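Local structure of DNA replication licensing factor MCM related protein (Thermoplasma acidophilum, 4ME3) at residues L140-T154 with Q158-C172. The protein probably binds single-stranded DNA through this N-terminal, zinc-containing part of an archaeal MCM, the family of ATP-driven helicases that unwind DNA for replication. Sequence-based numbering, arbitrary orientation.
Sequences LKNAAFECSSCHGLT and QTENRLSEPQVCDHC. With ZN (zinc ion), chain B.
Phe-145 and Pro-166 make the tightly packed middle of this contact: proline CD sits over the face of the phenyl ring, 3.5 Å from its centroid, a CH-pi contact. With CG anti to the carbonyl carbon (chi1 -72°), the ring reaches across onto the loop, where Leu-163 meets its edge through CD1. Leu-163 CD1 also presses on Leu-140 CD2 at 3.4 Å, closer than usual for two methyl groups.

Next to them Gln-158 is bent at chi2 (-63°), turning its amide back onto its own loop. There OE1 takes the N-H of Ser-164 and NE2 gives to Ser-164 O (3.0 Å), both on lone pairs in the carbonyl planes. These two bonds fix the rotation of the amide, and NE2, packed on the methyl of Ala-143, also donates to Val-156 O. The main chain of Gln-158 is tied across by its N to Lys-141 O, 2.7 Å.

The other end is built round zinc. SG of Cys-147, Cys-150, Cys-169 and Cys-172 bind the ion at 2.3 to 2.4 Å, two CxxC pairs forming a Cys4 zinc ribbon-like site. Backbone N-H groups of Ser-149 and Cys-150 donate hydrogen bonds to Cys-147 SG, those of His-171 and Cys-172 to Cys-169 SG, and Gly-152 N donates to Cys-150 SG, which probably eases the thiolate charge. Asp-170 N gives a nearly straight bond (179°) to Thr-154 OG1. The solvent side is looser: exposed His-171 offers NE2 to Leu-153 O only in a weak, bent bond.

Strands 123-147 and 153-157 form the antiparallel hairpin carrying the first knuckle, and the loop leading to helix 176-179 folds back along it. Leu-185 of strand 183-185 touches Phe-145, while Phe-183 packs on Pro-166.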
loop_
_atom_site.group_PDB
_atom_site.type_symbol
_atom_site.label_atom_id
_atom_site.label_comp_id
_atom_site.label_asym_id
_atom_site.label_seq_id
_atom_site.Cartn_x
_atom_site.Cartn_y
_atom_site.Cartn_z
ATOM N N LEU A 140 3.994 -10.592 6.093
ATOM C CA LEU A 140 5.380 -10.291 5.778
ATOM C C LEU A 140 5.437 -9.117 4.804
ATOM O O LEU A 140 4.799 -9.152 3.752
ATOM C CB LEU A 140 6.025 -11.534 5.166
ATOM C CG LEU A 140 7.534 -11.546 4.958
ATOM C CD1 LEU A 140 8.261 -11.357 6.274
ATOM C CD2 LEU A 140 7.929 -12.859 4.300
ATOM N N LYS A 141 6.190 -8.078 5.157
ATOM C CA LYS A 141 6.251 -6.871 4.334
ATOM C C LYS A 141 7.641 -6.672 3.748
ATOM O O LYS A 141 7.798 -6.538 2.533
ATOM C CB LYS A 141 5.845 -5.642 5.147
ATOM C CG LYS A 141 5.822 -4.349 4.341
ATOM C CD LYS A 141 4.800 -4.408 3.214
ATOM C CE LYS A 141 4.786 -3.121 2.402
ATOM N NZ LYS A 141 4.430 -1.930 3.226
ATOM N N ASN A 142 8.649 -6.632 4.611
ATOM C CA ASN A 142 10.030 -6.618 4.146
ATOM C C ASN A 142 10.719 -7.883 4.635
ATOM O O ASN A 142 11.015 -8.019 5.822
ATOM C CB ASN A 142 10.767 -5.374 4.637
ATOM C CG ASN A 142 12.025 -5.095 3.837
ATOM O OD1 ASN A 142 12.179 -5.579 2.713
ATOM N ND2 ASN A 142 12.931 -4.314 4.409
ATOM N N ALA A 143 10.955 -8.809 3.713
ATOM C CA ALA A 143 11.440 -10.141 4.066
ATOM C C ALA A 143 12.958 -10.232 4.018
ATOM O O ALA A 143 13.579 -9.888 3.014
ATOM C CB ALA A 143 10.832 -11.173 3.140
ATOM N N ALA A 144 13.546 -10.723 5.106
ATOM C CA ALA A 144 14.984 -10.957 5.175
ATOM C C ALA A 144 15.321 -12.349 4.647
ATOM O O ALA A 144 14.769 -13.341 5.113
ATOM C CB ALA A 144 15.468 -10.817 6.613
ATOM N N PHE A 145 16.235 -12.415 3.682
ATOM C CA PHE A 145 16.685 -13.689 3.131
ATOM C C PHE A 145 18.184 -13.870 3.341
ATOM O O PHE A 145 18.976 -12.998 2.990
ATOM C CB PHE A 145 16.363 -13.771 1.638
ATOM C CG PHE A 145 14.903 -13.950 1.338
ATOM C CD1 PHE A 145 14.336 -15.213 1.322
ATOM C CD2 PHE A 145 14.098 -12.857 1.067
ATOM C CE1 PHE A 145 12.993 -15.381 1.043
ATOM C CE2 PHE A 145 12.756 -13.021 0.786
ATOM C CZ PHE A 145 12.204 -14.285 0.777
ATOM N N GLU A 146 18.571 -15.009 3.907
ATOM C CA GLU A 146 19.980 -15.280 4.173
ATOM C C GLU A 146 20.616 -16.095 3.052
ATOM O O GLU A 146 20.118 -17.162 2.682
ATOM C CB GLU A 146 20.142 -16.009 5.509
ATOM C CG GLU A 146 21.579 -16.396 5.820
ATOM C CD GLU A 146 21.731 -17.049 7.180
ATOM O OE1 GLU A 146 20.730 -17.127 7.924
ATOM O OE2 GLU A 146 22.855 -17.487 7.506
ATOM N N CYS A 147 21.719 -15.579 2.517
ATOM C CA CYS A 147 22.435 -16.224 1.421
ATOM C C CYS A 147 23.145 -17.486 1.898
ATOM O O CYS A 147 23.853 -17.463 2.902
ATOM C CB CYS A 147 23.460 -15.253 0.825
ATOM S SG CYS A 147 24.515 -15.978 -0.455
ATOM N N SER A 148 22.958 -18.584 1.174
ATOM C CA SER A 148 23.575 -19.852 1.553
ATOM C C SER A 148 25.098 -19.797 1.450
ATOM O O SER A 148 25.796 -20.614 2.052
ATOM C CB SER A 148 23.031 -20.995 0.690
ATOM O OG SER A 148 23.227 -20.742 -0.690
ATOM N N SER A 149 25.612 -18.830 0.697
ATOM C CA SER A 149 27.051 -18.722 0.477
ATOM C C SER A 149 27.732 -17.802 1.491
ATOM O O SER A 149 28.568 -18.250 2.275
ATOM C CB SER A 149 27.336 -18.235 -0.946
ATOM O OG SER A 149 28.731 -18.201 -1.196
ATOM N N CYS A 150 27.377 -16.521 1.474
ATOM C CA CYS A 150 28.022 -15.537 2.341
ATOM C C CYS A 150 27.234 -15.295 3.627
ATOM O O CYS A 150 27.708 -14.606 4.532
ATOM C CB CYS A 150 28.212 -14.211 1.598
ATOM S SG CYS A 150 26.675 -13.319 1.256
ATOM N N HIS A 151 26.029 -15.852 3.697
ATOM C CA HIS A 151 25.174 -15.710 4.874
ATOM C C HIS A 151 24.776 -14.259 5.138
ATOM O O HIS A 151 24.326 -13.918 6.232
ATOM C CB HIS A 151 25.853 -16.317 6.102
ATOM C CG HIS A 151 26.093 -17.790 5.983
ATOM N ND1 HIS A 151 25.064 -18.702 5.875
ATOM C CD2 HIS A 151 27.238 -18.510 5.945
ATOM C CE1 HIS A 151 25.565 -19.918 5.779
ATOM N NE2 HIS A 151 26.884 -19.832 5.820
ATOM N N GLY A 152 24.933 -13.408 4.130
ATOM C CA GLY A 152 24.479 -12.034 4.222
ATOM C C GLY A 152 22.979 -11.962 4.014
ATOM O O GLY A 152 22.366 -12.933 3.566
ATOM N N LEU A 153 22.389 -10.814 4.327
ATOM C CA LEU A 153 20.943 -10.651 4.236
ATOM C C LEU A 153 20.522 -9.790 3.054
ATOM O O LEU A 153 20.969 -8.655 2.904
ATOM C CB LEU A 153 20.399 -10.037 5.523
ATOM C CG LEU A 153 20.569 -10.879 6.785
ATOM C CD1 LEU A 153 20.113 -10.091 7.999
ATOM C CD2 LEU A 153 19.797 -12.185 6.666
ATOM N N THR A 154 19.650 -10.348 2.221
ATOM C CA THR A 154 19.012 -9.609 1.144
ATOM C C THR A 154 17.550 -9.405 1.507
ATOM O O THR A 154 16.829 -10.370 1.763
ATOM C CB THR A 154 19.086 -10.384 -0.181
ATOM O OG1 THR A 154 20.453 -10.518 -0.585
ATOM C CG2 THR A 154 18.303 -9.671 -1.281
ATOM N N GLN A 158 7.539 -7.406 -0.038
ATOM C CA GLN A 158 6.486 -8.339 -0.410
ATOM C C GLN A 158 5.233 -7.580 -0.826
ATOM O O GLN A 158 4.784 -6.673 -0.129
ATOM C CB GLN A 158 6.174 -9.267 0.762
ATOM C CG GLN A 158 7.381 -10.023 1.267
ATOM C CD GLN A 158 7.950 -10.960 0.225
ATOM O OE1 GLN A 158 7.227 -11.767 -0.355
ATOM N NE2 GLN A 158 9.250 -10.849 -0.029
ATOM N N THR A 159 4.678 -7.951 -1.974
ATOM C CA THR A 159 3.503 -7.273 -2.505
ATOM C C THR A 159 2.379 -8.243 -2.863
ATOM O O THR A 159 1.261 -7.818 -3.152
ATOM C CB THR A 159 3.865 -6.456 -3.757
ATOM O OG1 THR A 159 4.502 -7.307 -4.720
ATOM C CG2 THR A 159 4.804 -5.316 -3.395
ATOM N N GLU A 160 2.670 -9.540 -2.833
ATOM C CA GLU A 160 1.697 -10.547 -3.236
ATOM C C GLU A 160 1.434 -11.543 -2.114
ATOM O O GLU A 160 2.138 -11.562 -1.105
ATOM C CB GLU A 160 2.190 -11.287 -4.479
ATOM C CG GLU A 160 2.377 -10.393 -5.694
ATOM C CD GLU A 160 2.772 -11.170 -6.935
ATOM O OE1 GLU A 160 2.866 -12.413 -6.857
ATOM O OE2 GLU A 160 2.989 -10.536 -7.990
ATOM N N ASN A 161 0.411 -12.372 -2.300
ATOM C CA ASN A 161 0.062 -13.389 -1.318
ATOM C C ASN A 161 1.106 -14.496 -1.269
ATOM O O ASN A 161 1.277 -15.151 -0.242
ATOM C CB ASN A 161 -1.316 -13.973 -1.632
ATOM C CG ASN A 161 -2.431 -12.965 -1.438
ATOM O OD1 ASN A 161 -2.181 -11.776 -1.237
ATOM N ND2 ASN A 161 -3.673 -13.434 -1.501
ATOM N N ARG A 162 1.797 -14.703 -2.388
ATOM C CA ARG A 162 2.878 -15.678 -2.450
ATOM C C ARG A 162 4.214 -14.992 -2.174
ATOM O O ARG A 162 4.437 -13.862 -2.598
ATOM C CB ARG A 162 2.913 -16.358 -3.821
ATOM C CG ARG A 162 3.296 -15.431 -4.964
ATOM C CD ARG A 162 3.523 -16.198 -6.254
ATOM N NE ARG A 162 2.285 -16.732 -6.816
ATOM C CZ ARG A 162 2.229 -17.500 -7.901
ATOM N NH1 ARG A 162 3.343 -17.833 -8.541
ATOM N NH2 ARG A 162 1.059 -17.940 -8.345
ATOM N N LEU A 163 5.094 -15.687 -1.463
ATOM C CA LEU A 163 6.395 -15.140 -1.093
ATOM C C LEU A 163 7.256 -14.836 -2.317
ATOM O O LEU A 163 7.439 -15.689 -3.183
ATOM C CB LEU A 163 7.134 -16.126 -0.188
ATOM C CG LEU A 163 8.510 -15.681 0.313
ATOM C CD1 LEU A 163 8.374 -14.568 1.341
ATOM C CD2 LEU A 163 9.273 -16.860 0.891
ATOM N N SER A 164 7.781 -13.616 -2.380
ATOM C CA SER A 164 8.728 -13.235 -3.422
ATOM C C SER A 164 10.152 -13.434 -2.916
ATOM O O SER A 164 10.569 -12.788 -1.955
ATOM C CB SER A 164 8.525 -11.775 -3.827
ATOM O OG SER A 164 7.199 -11.543 -4.265
ATOM N N GLU A 165 10.893 -14.332 -3.559
ATOM C CA GLU A 165 12.265 -14.617 -3.156
ATOM C C GLU A 165 13.250 -13.838 -4.021
ATOM O O GLU A 165 12.920 -13.442 -5.137
ATOM C CB GLU A 165 12.558 -16.115 -3.269
ATOM C CG GLU A 165 12.846 -16.793 -1.938
ATOM C CD GLU A 165 13.807 -17.962 -2.064
ATOM O OE1 GLU A 165 14.171 -18.324 -3.203
ATOM O OE2 GLU A 165 14.206 -18.516 -1.017
ATOM N N PRO A 166 14.465 -13.604 -3.503
ATOM C CA PRO A 166 15.494 -12.956 -4.322
ATOM C C PRO A 166 16.159 -13.935 -5.283
ATOM O O PRO A 166 16.160 -15.140 -5.038
ATOM C CB PRO A 166 16.504 -12.458 -3.286
ATOM C CG PRO A 166 16.342 -13.373 -2.125
ATOM C CD PRO A 166 14.903 -13.803 -2.110
ATOM N N GLN A 167 16.718 -13.411 -6.367
ATOM C CA GLN A 167 17.435 -14.234 -7.330
ATOM C C GLN A 167 18.939 -14.096 -7.116
ATOM O O GLN A 167 19.683 -15.072 -7.212
ATOM C CB GLN A 167 17.079 -13.814 -8.754
ATOM C CG GLN A 167 17.294 -14.906 -9.786
ATOM C CD GLN A 167 16.218 -15.974 -9.740
ATOM O OE1 GLN A 167 16.511 -17.163 -9.604
ATOM N NE2 GLN A 167 14.962 -15.555 -9.863
ATOM N N VAL A 168 19.373 -12.875 -6.822
ATOM C CA VAL A 168 20.787 -12.575 -6.628
ATOM C C VAL A 168 21.029 -11.988 -5.240
ATOM O O VAL A 168 20.208 -11.228 -4.726
ATOM C CB VAL A 168 21.293 -11.580 -7.695
ATOM C CG1 VAL A 168 20.424 -10.334 -7.720
ATOM C CG2 VAL A 168 22.751 -11.213 -7.447
ATOM N N CYS A 169 22.161 -12.344 -4.640
ATOM C CA CYS A 169 22.518 -11.860 -3.310
ATOM C C CYS A 169 23.016 -10.416 -3.372
ATOM O O CYS A 169 23.866 -10.082 -4.196
ATOM C CB CYS A 169 23.591 -12.764 -2.691
ATOM S SG CYS A 169 24.193 -12.235 -1.062
ATOM N N ASP A 170 22.484 -9.564 -2.500
ATOM C CA ASP A 170 22.881 -8.158 -2.460
ATOM C C ASP A 170 24.281 -7.964 -1.892
ATOM O O ASP A 170 24.861 -6.886 -2.025
ATOM C CB ASP A 170 21.891 -7.338 -1.625
ATOM C CG ASP A 170 20.635 -6.974 -2.392
ATOM O OD1 ASP A 170 20.618 -7.134 -3.632
ATOM O OD2 ASP A 170 19.664 -6.519 -1.752
ATOM N N HIS A 171 24.825 -8.999 -1.258
ATOM C CA HIS A 171 26.108 -8.869 -0.573
ATOM C C HIS A 171 27.277 -9.499 -1.329
ATOM O O HIS A 171 28.381 -8.958 -1.313
ATOM C CB HIS A 171 26.018 -9.454 0.840
ATOM C CG HIS A 171 25.181 -8.638 1.775
ATOM N ND1 HIS A 171 25.674 -7.539 2.445
ATOM C CD2 HIS A 171 23.886 -8.755 2.147
ATOM C CE1 HIS A 171 24.718 -7.016 3.192
ATOM N NE2 HIS A 171 23.621 -7.735 3.029
ATOM N N CYS A 172 27.045 -10.634 -1.985
ATOM C CA CYS A 172 28.128 -11.328 -2.685
ATOM C C CYS A 172 27.916 -11.423 -4.199
ATOM O O CYS A 172 28.834 -11.781 -4.933
ATOM C CB CYS A 172 28.345 -12.723 -2.090
ATOM S SG CYS A 172 27.123 -13.962 -2.567
HETATM ZN ZN ZN B . 25.721 -13.988 -0.711
#